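Local coordinates for cytidylyltransferase (Leptospira borgpetersenii serovar Hardjo-bovis, PDB 6OEW), which probably transfers a cytidylyl group from CTP to a sugar-type substrate in a metal-dependent nucleotidyltransferase reaction, at residues T35-F40 against D108-D113; Y197-D202 against E208-C213; L30-T35 against S212-F217. All coordinates share one frame; numbering follows the deposited sequence.

In the fold
The three contacts adjoin one another through apolar packing and a few hydrogen bonds on the same side of the chain's centre, with centres 9 to 11 Å apart. Helix 204-214 serves both contact 2 and contact 3, while the hairpin of strands 31-32 and 35-36 runs from contact 3 into the helix start of contact 1. Phe40 of contact 1 meets Phe32 and Ile214 of contact 3, its CZ lying 3.6 Å from Ile214 CG2. Contacts 1 and 2 join near the magnesium ion: Asp108 O, the backbone oxygen of the residue whose carboxylate binds the metal, probably accepts from Ile201 N at 3.1 Å. Contact 3 lies farther off, the side chain of Phe32 being about 11 Å from that of Asp108.

Contact 1. Residues T35-F40 against D108-D113; sequences TTILGF and DCPLID. With MG (magnesium ion), chain C.
The ring of Phe40 turns its edge to Pro110, whose carbonyl oxygen O lies near the ring plane, 3.8 Å from Phe40 CD2. Leu111 reaches the same ring obliquely, with its CD2 methyl 3.9 Å from Phe40 CE2. Another ring, that of Phe32, meets Phe40 edge-to-face. Phe40 holds its CG anti to the backbone N (chi1 -157°), which carries the ring out from the helix to the 108-113 loop. One turn earlier, Ile37 and Pro110 lie side by side and point the same way: Ile37 CG2 is 4.0 Å from Pro110 CB, which also sits 3.7 Å from Ile37 O. Pro110 O is buried here without a polar partner. The contact is otherwise apolar, yet the segment begins with Asp108, whose OD2 binds magnesium at 1.9 Å; three waters also coordinate the metal, and Thr106 OG1 hydrogen-bonds Asp108 OD1. Thr36 is the N-cap of helix 37-45, its OG1 accepting from Gly39 N at 2.9 Å. The first turn of that helix thus packs on the metal-bearing loop between strand 101-106 and helix 114-126, while Leu210 and Ile214 of helix 204-214 also touch Leu111.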
loop_
_atom_site.group_PDB
_atom_site.type_symbol
_atom_site.label_atom_id
_atom_site.label_comp_id
_atom_site.label_asym_id
_atom_site.label_seq_id
_atom_site.Cartn_x
_atom_site.Cartn_y
_atom_site.Cartn_z
ATOM N N THR A 35 -6.690 -11.558 -13.346
ATOM C CA THR A 35 -6.467 -12.075 -12.002
ATOM C C THR A 35 -7.488 -11.480 -11.027
ATOM O O THR A 35 -8.650 -11.270 -11.394
ATOM C CB THR A 35 -5.003 -11.808 -11.595
ATOM O OG1 THR A 35 -4.729 -12.348 -10.295
ATOM C CG2 THR A 35 -4.665 -10.308 -11.631
ATOM N N THR A 36 -7.089 -11.249 -9.783
ATOM C CA THR A 36 -7.884 -10.564 -8.772
ATOM C C THR A 36 -7.284 -9.194 -8.477
ATOM O O THR A 36 -6.152 -8.877 -8.875
ATOM C CB THR A 36 -7.944 -11.392 -7.483
ATOM O OG1 THR A 36 -6.599 -11.542 -6.982
ATOM C CG2 THR A 36 -8.566 -12.774 -7.753
ATOM N N ILE A 37 -8.045 -8.374 -7.744
ATOM C CA ILE A 37 -7.522 -7.065 -7.327
ATOM C C ILE A 37 -6.187 -7.229 -6.597
ATOM O O ILE A 37 -5.183 -6.595 -6.947
ATOM C CB ILE A 37 -8.555 -6.327 -6.454
ATOM C CG1 ILE A 37 -9.667 -5.731 -7.335
ATOM C CG2 ILE A 37 -7.883 -5.274 -5.608
ATOM C CD1 ILE A 37 -9.257 -4.466 -8.058
ATOM N N LEU A 38 -6.151 -8.099 -5.588
ATOM C CA LEU A 38 -4.913 -8.287 -4.832
ATOM C C LEU A 38 -3.837 -8.962 -5.677
ATOM O O LEU A 38 -2.657 -8.587 -5.596
ATOM C CB LEU A 38 -5.181 -9.097 -3.560
ATOM C CG LEU A 38 -3.961 -9.354 -2.650
ATOM C CD1 LEU A 38 -3.184 -8.068 -2.296
ATOM C CD2 LEU A 38 -4.402 -10.046 -1.375
ATOM N N GLY A 39 -4.210 -9.948 -6.501
ATOM C CA GLY A 39 -3.213 -10.580 -7.367
ATOM C C GLY A 39 -2.567 -9.605 -8.342
ATOM O O GLY A 39 -1.354 -9.655 -8.589
ATOM N N PHE A 40 -3.368 -8.705 -8.910
ATOM C CA PHE A 40 -2.837 -7.653 -9.770
ATOM C C PHE A 40 -1.785 -6.821 -9.046
ATOM O O PHE A 40 -0.726 -6.505 -9.613
ATOM C CB PHE A 40 -3.990 -6.765 -10.239
ATOM C CG PHE A 40 -3.705 -6.017 -11.498
ATOM C CD1 PHE A 40 -4.233 -6.458 -12.709
ATOM C CD2 PHE A 40 -2.912 -4.876 -11.486
ATOM C CE1 PHE A 40 -3.987 -5.773 -13.888
ATOM C CE2 PHE A 40 -2.654 -4.186 -12.683
ATOM C CZ PHE A 40 -3.183 -4.640 -13.874
ATOM N N ASP A 108 -5.872 -2.073 -0.833
ATOM C CA ASP A 108 -6.787 -1.317 -1.679
ATOM C C ASP A 108 -6.049 -0.411 -2.660
ATOM O O ASP A 108 -6.645 0.525 -3.205
ATOM C CB ASP A 108 -7.756 -0.507 -0.836
ATOM C CG ASP A 108 -7.059 0.306 0.192
ATOM O OD1 ASP A 108 -5.831 0.575 0.015
ATOM O OD2 ASP A 108 -7.731 0.635 1.195
ATOM N N CYS A 109 -4.766 -0.674 -2.888
ATOM C CA CYS A 109 -3.951 0.090 -3.832
ATOM C C CYS A 109 -3.421 -0.805 -4.950
ATOM O O CYS A 109 -2.199 -0.944 -5.127
ATOM C CB CYS A 109 -2.792 0.758 -3.102
ATOM S SG CYS A 109 -3.298 2.010 -1.923
ATOM N N PRO A 110 -4.310 -1.395 -5.749
ATOM C CA PRO A 110 -3.860 -2.397 -6.725
ATOM C C PRO A 110 -2.957 -1.859 -7.824
ATOM O O PRO A 110 -2.268 -2.669 -8.454
ATOM C CB PRO A 110 -5.176 -2.914 -7.311
ATOM C CG PRO A 110 -6.111 -1.744 -7.170
ATOM C CD PRO A 110 -5.773 -1.206 -5.816
ATOM N N LEU A 111 -2.959 -0.552 -8.114
ATOM C CA LEU A 111 -2.128 0.002 -9.182
ATOM C C LEU A 111 -0.845 0.622 -8.657
ATOM O O LEU A 111 -0.201 1.396 -9.382
ATOM C CB LEU A 111 -2.894 1.036 -10.009
ATOM C CG LEU A 111 -4.216 0.522 -10.605
ATOM C CD1 LEU A 111 -4.803 1.505 -11.581
ATOM C CD2 LEU A 111 -4.047 -0.833 -11.276
ATOM N N ILE A 112 -0.463 0.288 -7.421
ATOM C CA ILE A 112 0.779 0.783 -6.836
ATOM C C ILE A 112 1.926 0.609 -7.824
ATOM O O ILE A 112 1.997 -0.389 -8.553
ATOM C CB ILE A 112 1.042 0.045 -5.511
ATOM C CG1 ILE A 112 2.081 0.792 -4.673
ATOM C CG2 ILE A 112 1.375 -1.461 -5.756
ATOM C CD1 ILE A 112 1.492 1.959 -3.890
ATOM N N ASP A 113 2.813 1.603 -7.873
ATOM C CA ASP A 113 3.901 1.659 -8.853
ATOM C C ASP A 113 5.201 1.291 -8.146
ATOM O O ASP A 113 5.609 1.966 -7.191
ATOM C CB ASP A 113 3.985 3.048 -9.494
ATOM C CG ASP A 113 5.087 3.162 -10.574
ATOM O OD1 ASP A 113 6.120 2.472 -10.489
ATOM O OD2 ASP A 113 4.931 3.966 -11.507
HETATM MG MG MG C . -7.796 2.157 2.360
HETATM O O HOH W 1 -8.740 3.428 0.560
HETATM O O HOH W 2 -10.081 1.242 2.518
HETATM O O HOH W 3 -7.802 4.220 3.601
#

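Contact 2. Residues Y197-D202 against E208-C213; sequences YRLTID and ETLKSC
Arg198 touches helix 204-214 marginally, through its backbone O near the CG2 methyl of Thr209, and its guanidinium end leads away. The same carbonyl oxygen accepts from Asn240 ND2. Leu199 follows as one of the two main partners. With its CG beside the backbone N (chi1 -62°), it brings CD2 to within 4.0 Å of Cys213 SG and 4.3 Å of Thr209 CG2, while its CB lies 4.1 Å from Leu210 CD2. The two leucines meet at a slant, and Leu210 CD2 also presses against the backbone, 3.5 Å from Leu199 O. Thr200 directs its CB away from the helix, and its OG1 hydrogen-bonds Asp108 O on the metal-binding loop; its own carbonyl O is 4.0 Å from Leu210 CD1. That methyl continues to Ile201, whose CB is 3.8 Å away. The fork of Leu210 is therefore spread along the chain, CD2 on Leu199 and CD1 on Thr200 and Ile201, so one helix residue serves three successive loop residues. Cys213 and Leu199 also share Leu227 of helix 224-233. The loop leading into helix 204-214 thus lies beside the metal-binding loop, with Thr200 about 5 Å, side chain to ion, from the magnesium site of this GT-A clan protein, probably a nucleotidyltransferase.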
loop_
_atom_site.group_PDB
_atom_site.type_symbol
_atom_site.label_atom_id
_atom_site.label_comp_id
_atom_site.label_asym_id
_atom_site.label_seq_id
_atom_site.Cartn_x
_atom_site.Cartn_y
_atom_site.Cartn_z
ATOM N N TYR A 197 -7.284 12.781 -8.317
ATOM C CA TYR A 197 -7.606 11.470 -8.859
ATOM C C TYR A 197 -7.663 10.436 -7.743
ATOM O O TYR A 197 -6.807 10.405 -6.854
ATOM C CB TYR A 197 -6.587 11.050 -9.918
ATOM C CG TYR A 197 -6.578 11.961 -11.123
ATOM C CD1 TYR A 197 -7.653 11.984 -12.019
ATOM C CD2 TYR A 197 -5.508 12.810 -11.364
ATOM C CE1 TYR A 197 -7.642 12.835 -13.122
ATOM C CE2 TYR A 197 -5.488 13.655 -12.461
ATOM C CZ TYR A 197 -6.553 13.665 -13.336
ATOM O OH TYR A 197 -6.529 14.511 -14.426
ATOM N N ARG A 198 -8.674 9.586 -7.795
ATOM C CA ARG A 198 -8.868 8.552 -6.790
ATOM C C ARG A 198 -8.678 7.193 -7.445
ATOM O O ARG A 198 -9.491 6.777 -8.270
ATOM C CB ARG A 198 -10.254 8.655 -6.163
ATOM C CG ARG A 198 -10.519 7.533 -5.169
ATOM C CD ARG A 198 -11.933 7.673 -4.572
ATOM N NE ARG A 198 -11.995 8.774 -3.616
ATOM C CZ ARG A 198 -11.664 8.669 -2.328
ATOM N NH1 ARG A 198 -11.243 7.505 -1.822
ATOM N NH2 ARG A 198 -11.754 9.735 -1.537
ATOM N N LEU A 199 -7.609 6.502 -7.075
ATOM C CA LEU A 199 -7.280 5.223 -7.686
ATOM C C LEU A 199 -7.166 4.127 -6.632
ATOM O O LEU A 199 -6.486 3.117 -6.838
ATOM C CB LEU A 199 -5.996 5.356 -8.521
ATOM C CG LEU A 199 -6.162 6.359 -9.678
ATOM C CD1 LEU A 199 -4.853 6.625 -10.409
ATOM C CD2 LEU A 199 -7.235 5.887 -10.654
ATOM N N THR A 200 -7.827 4.308 -5.502
ATOM C CA THR A 200 -7.963 3.257 -4.513
ATOM C C THR A 200 -9.330 2.599 -4.707
ATOM O O THR A 200 -10.179 3.111 -5.451
ATOM C CB THR A 200 -7.793 3.849 -3.110
ATOM O OG1 THR A 200 -7.895 2.820 -2.124
ATOM C CG2 THR A 200 -8.807 4.932 -2.870
ATOM N N ILE A 201 -9.513 1.418 -4.119
ATOM C CA ILE A 201 -10.777 0.693 -4.289
ATOM C C ILE A 201 -11.481 0.608 -2.939
ATOM O O ILE A 201 -11.053 -0.109 -2.022
ATOM C CB ILE A 201 -10.584 -0.691 -4.927
ATOM C CG1 ILE A 201 -11.945 -1.397 -5.021
ATOM C CG2 ILE A 201 -9.517 -1.537 -4.186
ATOM C CD1 ILE A 201 -12.036 -2.356 -6.158
ATOM N N ASP A 202 -12.554 1.383 -2.819
ATOM C CA ASP A 202 -13.448 1.356 -1.687
ATOM C C ASP A 202 -14.910 1.290 -2.094
ATOM O O ASP A 202 -15.745 1.003 -1.236
ATOM C CB ASP A 202 -13.251 2.593 -0.807
ATOM C CG ASP A 202 -11.937 2.575 -0.060
ATOM O OD1 ASP A 202 -11.688 1.604 0.702
ATOM O OD2 ASP A 202 -11.170 3.545 -0.241
ATOM N N GLU A 208 -15.013 0.273 -11.125
ATOM C CA GLU A 208 -15.282 0.539 -12.536
ATOM C C GLU A 208 -14.202 1.431 -13.134
ATOM O O GLU A 208 -13.754 1.218 -14.266
ATOM C CB GLU A 208 -16.649 1.209 -12.692
ATOM C CG GLU A 208 -17.840 0.383 -12.182
ATOM C CD GLU A 208 -19.161 1.154 -12.185
ATOM O OE1 GLU A 208 -19.152 2.400 -12.275
ATOM O OE2 GLU A 208 -20.218 0.506 -12.095
ATOM N N THR A 209 -13.806 2.462 -12.382
ATOM C CA THR A 209 -12.715 3.350 -12.794
ATOM C C THR A 209 -11.423 2.573 -13.010
ATOM O O THR A 209 -10.735 2.737 -14.031
ATOM C CB THR A 209 -12.501 4.423 -11.717
ATOM O OG1 THR A 209 -13.690 5.213 -11.589
ATOM C CG2 THR A 209 -11.285 5.339 -12.058
ATOM N N LEU A 210 -11.056 1.748 -12.033
ATOM C CA LEU A 210 -9.809 0.998 -12.123
ATOM C C LEU A 210 -9.866 -0.010 -13.258
ATOM O O LEU A 210 -8.867 -0.237 -13.949
ATOM C CB LEU A 210 -9.528 0.299 -10.791
ATOM C CG LEU A 210 -9.228 1.243 -9.620
ATOM C CD1 LEU A 210 -9.318 0.487 -8.326
ATOM C CD2 LEU A 210 -7.825 1.851 -9.767
ATOM N N LYS A 211 -11.031 -0.619 -13.470
ATOM C CA LYS A 211 -11.166 -1.537 -14.595
ATOM C C LYS A 211 -10.956 -0.812 -15.914
ATOM O O LYS A 211 -10.327 -1.347 -16.836
ATOM C CB LYS A 211 -12.538 -2.213 -14.550
ATOM C CG LYS A 211 -12.539 -3.420 -13.622
ATOM C CD LYS A 211 -13.968 -3.998 -13.376
ATOM C CE LYS A 211 -14.941 -3.836 -14.506
ATOM N NZ LYS A 211 -16.324 -4.408 -14.156
ATOM N N SER A 212 -11.459 0.415 -16.018
ATOM C CA SER A 212 -11.245 1.177 -17.239
ATOM C C SER A 212 -9.768 1.528 -17.418
ATOM O O SER A 212 -9.227 1.408 -18.524
ATOM C CB SER A 212 -12.120 2.423 -17.216
ATOM O OG SER A 212 -13.477 2.047 -17.324
ATOM N N CYS A 213 -9.101 1.915 -16.329
ATOM C CA CYS A 213 -7.677 2.231 -16.359
ATOM C C CYS A 213 -6.865 1.123 -17.007
ATOM O O CYS A 213 -6.112 1.363 -17.962
ATOM C CB CYS A 213 -7.156 2.457 -14.938
ATOM S SG CYS A 213 -7.555 4.029 -14.213
#

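Contact 3. Residues L30-T35 against S212-F217; sequences LPFGDT and SCISYF
A tight beta hairpin, strands 31-32 and 35-36 joined by a type II' turn from Phe32 to Thr35, rests here on Ile214, in the last part of helix 204-214. Ile214 supplies the whole helix side of the contact. Its CD1 methyl sits over the centre of the Phe32 ring in a CH-pi contact, 3.7 Å from the centroid and 12° off the ring normal. The CG2 branch reaches the rim of that ring, 3.6 Å from Phe32 CZ. Both methyls come to the ring because Ile214 places CG1 between its backbone N and carbonyl carbon (chi1 60°) while CG2 stands beside the N. The same CD1 methyl also lies 3.5 Å from Gly33 N; the positive phi of this glycine (58°) suits the second position of the turn. Paired bonds between Phe32 and Thr35, N to O in both directions and each 2.9 Å long, close the hairpin and fix the backbone that carries the ring. Leu210 and Lys211, earlier on the same helix, touch Phe32 as well. Across these segments the hold is apolar, made of CH-pi and methyl-to-ring contacts that are only partly buried, and a polar tie lies nearby in the salt bridge of Asp34 with Lys220.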
loop_
_atom_site.group_PDB
_atom_site.type_symbol
_atom_site.label_atom_id
_atom_site.label_comp_id
_atom_site.label_asym_id
_atom_site.label_seq_id
_atom_site.Cartn_x
_atom_site.Cartn_y
_atom_site.Cartn_z
ATOM N N LEU A 30 -12.097 -9.472 -6.084
ATOM C CA LEU A 30 -12.835 -9.154 -7.295
ATOM C C LEU A 30 -11.993 -9.428 -8.542
ATOM O O LEU A 30 -10.769 -9.206 -8.542
ATOM C CB LEU A 30 -13.264 -7.693 -7.302
ATOM C CG LEU A 30 -14.435 -7.277 -6.434
ATOM C CD1 LEU A 30 -14.510 -5.769 -6.366
ATOM C CD2 LEU A 30 -15.700 -7.851 -7.065
ATOM N N PRO A 31 -12.627 -9.886 -9.619
ATOM C CA PRO A 31 -11.908 -10.067 -10.885
ATOM C C PRO A 31 -11.304 -8.750 -11.341
ATOM O O PRO A 31 -11.947 -7.700 -11.271
ATOM C CB PRO A 31 -13.000 -10.542 -11.851
ATOM C CG PRO A 31 -14.069 -11.105 -10.984
ATOM C CD PRO A 31 -14.033 -10.341 -9.698
ATOM N N PHE A 32 -10.054 -8.812 -11.801
ATOM C CA PHE A 32 -9.334 -7.612 -12.224
ATOM C C PHE A 32 -8.285 -8.022 -13.252
ATOM O O PHE A 32 -7.369 -8.788 -12.932
ATOM C CB PHE A 32 -8.693 -6.911 -11.014
ATOM C CG PHE A 32 -8.308 -5.471 -11.274
ATOM C CD1 PHE A 32 -9.251 -4.555 -11.707
ATOM C CD2 PHE A 32 -7.008 -5.040 -11.082
ATOM C CE1 PHE A 32 -8.912 -3.239 -11.948
ATOM C CE2 PHE A 32 -6.648 -3.705 -11.313
ATOM C CZ PHE A 32 -7.598 -2.804 -11.744
ATOM N N GLY A 33 -8.423 -7.541 -14.482
ATOM C CA GLY A 33 -7.570 -8.059 -15.540
ATOM C C GLY A 33 -7.755 -9.559 -15.644
ATOM O O GLY A 33 -8.876 -10.075 -15.584
ATOM N N ASP A 34 -6.648 -10.286 -15.771
ATOM C CA ASP A 34 -6.726 -11.739 -15.792
ATOM C C ASP A 34 -6.550 -12.352 -14.409
ATOM O O ASP A 34 -6.307 -13.559 -14.304
ATOM C CB ASP A 34 -5.701 -12.322 -16.768
ATOM C CG ASP A 34 -4.261 -12.054 -16.351
ATOM O OD1 ASP A 34 -4.017 -11.330 -15.362
ATOM O OD2 ASP A 34 -3.362 -12.589 -17.024
ATOM N N THR A 35 -6.690 -11.558 -13.346
ATOM C CA THR A 35 -6.467 -12.075 -12.002
ATOM C C THR A 35 -7.488 -11.480 -11.027
ATOM O O THR A 35 -8.650 -11.270 -11.394
ATOM C CB THR A 35 -5.003 -11.808 -11.595
ATOM O OG1 THR A 35 -4.729 -12.348 -10.295
ATOM C CG2 THR A 35 -4.665 -10.308 -11.631
ATOM N N SER A 212 -11.459 0.415 -16.018
ATOM C CA SER A 212 -11.245 1.177 -17.239
ATOM C C SER A 212 -9.768 1.528 -17.418
ATOM O O SER A 212 -9.227 1.408 -18.524
ATOM C CB SER A 212 -12.120 2.423 -17.216
ATOM O OG SER A 212 -13.477 2.047 -17.324
ATOM N N CYS A 213 -9.101 1.915 -16.329
ATOM C CA CYS A 213 -7.677 2.231 -16.359
ATOM C C CYS A 213 -6.865 1.123 -17.007
ATOM O O CYS A 213 -6.112 1.363 -17.962
ATOM C CB CYS A 213 -7.156 2.457 -14.938
ATOM S SG CYS A 213 -7.555 4.029 -14.213
ATOM N N ILE A 214 -6.943 -0.090 -16.449
ATOM C CA ILE A 214 -6.028 -1.124 -16.904
ATOM C C ILE A 214 -6.332 -1.532 -18.333
ATOM O O ILE A 214 -5.463 -2.110 -18.999
ATOM C CB ILE A 214 -6.024 -2.357 -15.987
ATOM C CG1 ILE A 214 -7.410 -2.991 -15.919
ATOM C CG2 ILE A 214 -5.527 -1.997 -14.581
ATOM C CD1 ILE A 214 -7.399 -4.281 -15.152
ATOM N N SER A 215 -7.526 -1.210 -18.840
ATOM C CA SER A 215 -7.878 -1.605 -20.199
ATOM C C SER A 215 -7.074 -0.855 -21.260
ATOM O O SER A 215 -7.075 -1.278 -22.417
ATOM C CB SER A 215 -9.384 -1.419 -20.439
ATOM O OG SER A 215 -9.733 -0.067 -20.678
ATOM N N TYR A 216 -6.364 0.211 -20.899
ATOM C CA TYR A 216 -5.552 0.952 -21.860
ATOM C C TYR A 216 -4.115 0.474 -21.917
ATOM O O TYR A 216 -3.322 1.039 -22.671
ATOM C CB TYR A 216 -5.558 2.445 -21.540
ATOM C CG TYR A 216 -6.872 3.104 -21.837
ATOM C CD1 TYR A 216 -7.028 3.905 -22.962
ATOM C CD2 TYR A 216 -7.964 2.908 -21.008
ATOM C CE1 TYR A 216 -8.233 4.504 -23.240
ATOM C CE2 TYR A 216 -9.170 3.499 -21.280
ATOM C CZ TYR A 216 -9.300 4.298 -22.395
ATOM O OH TYR A 216 -10.510 4.891 -22.668
ATOM N N PHE A 217 -3.764 -0.545 -21.151
ATOM C CA PHE A 217 -2.395 -1.025 -21.105
ATOM C C PHE A 217 -2.368 -2.521 -21.363
ATOM O O PHE A 217 -3.226 -3.264 -20.882
ATOM C CB PHE A 217 -1.752 -0.701 -19.757
ATOM C CG PHE A 217 -1.717 0.762 -19.458
ATOM C CD1 PHE A 217 -0.741 1.571 -20.026
ATOM C CD2 PHE A 217 -2.673 1.335 -18.632
ATOM C CE1 PHE A 217 -0.706 2.927 -19.766
ATOM C CE2 PHE A 217 -2.643 2.692 -18.357
ATOM C CZ PHE A 217 -1.662 3.489 -18.930
#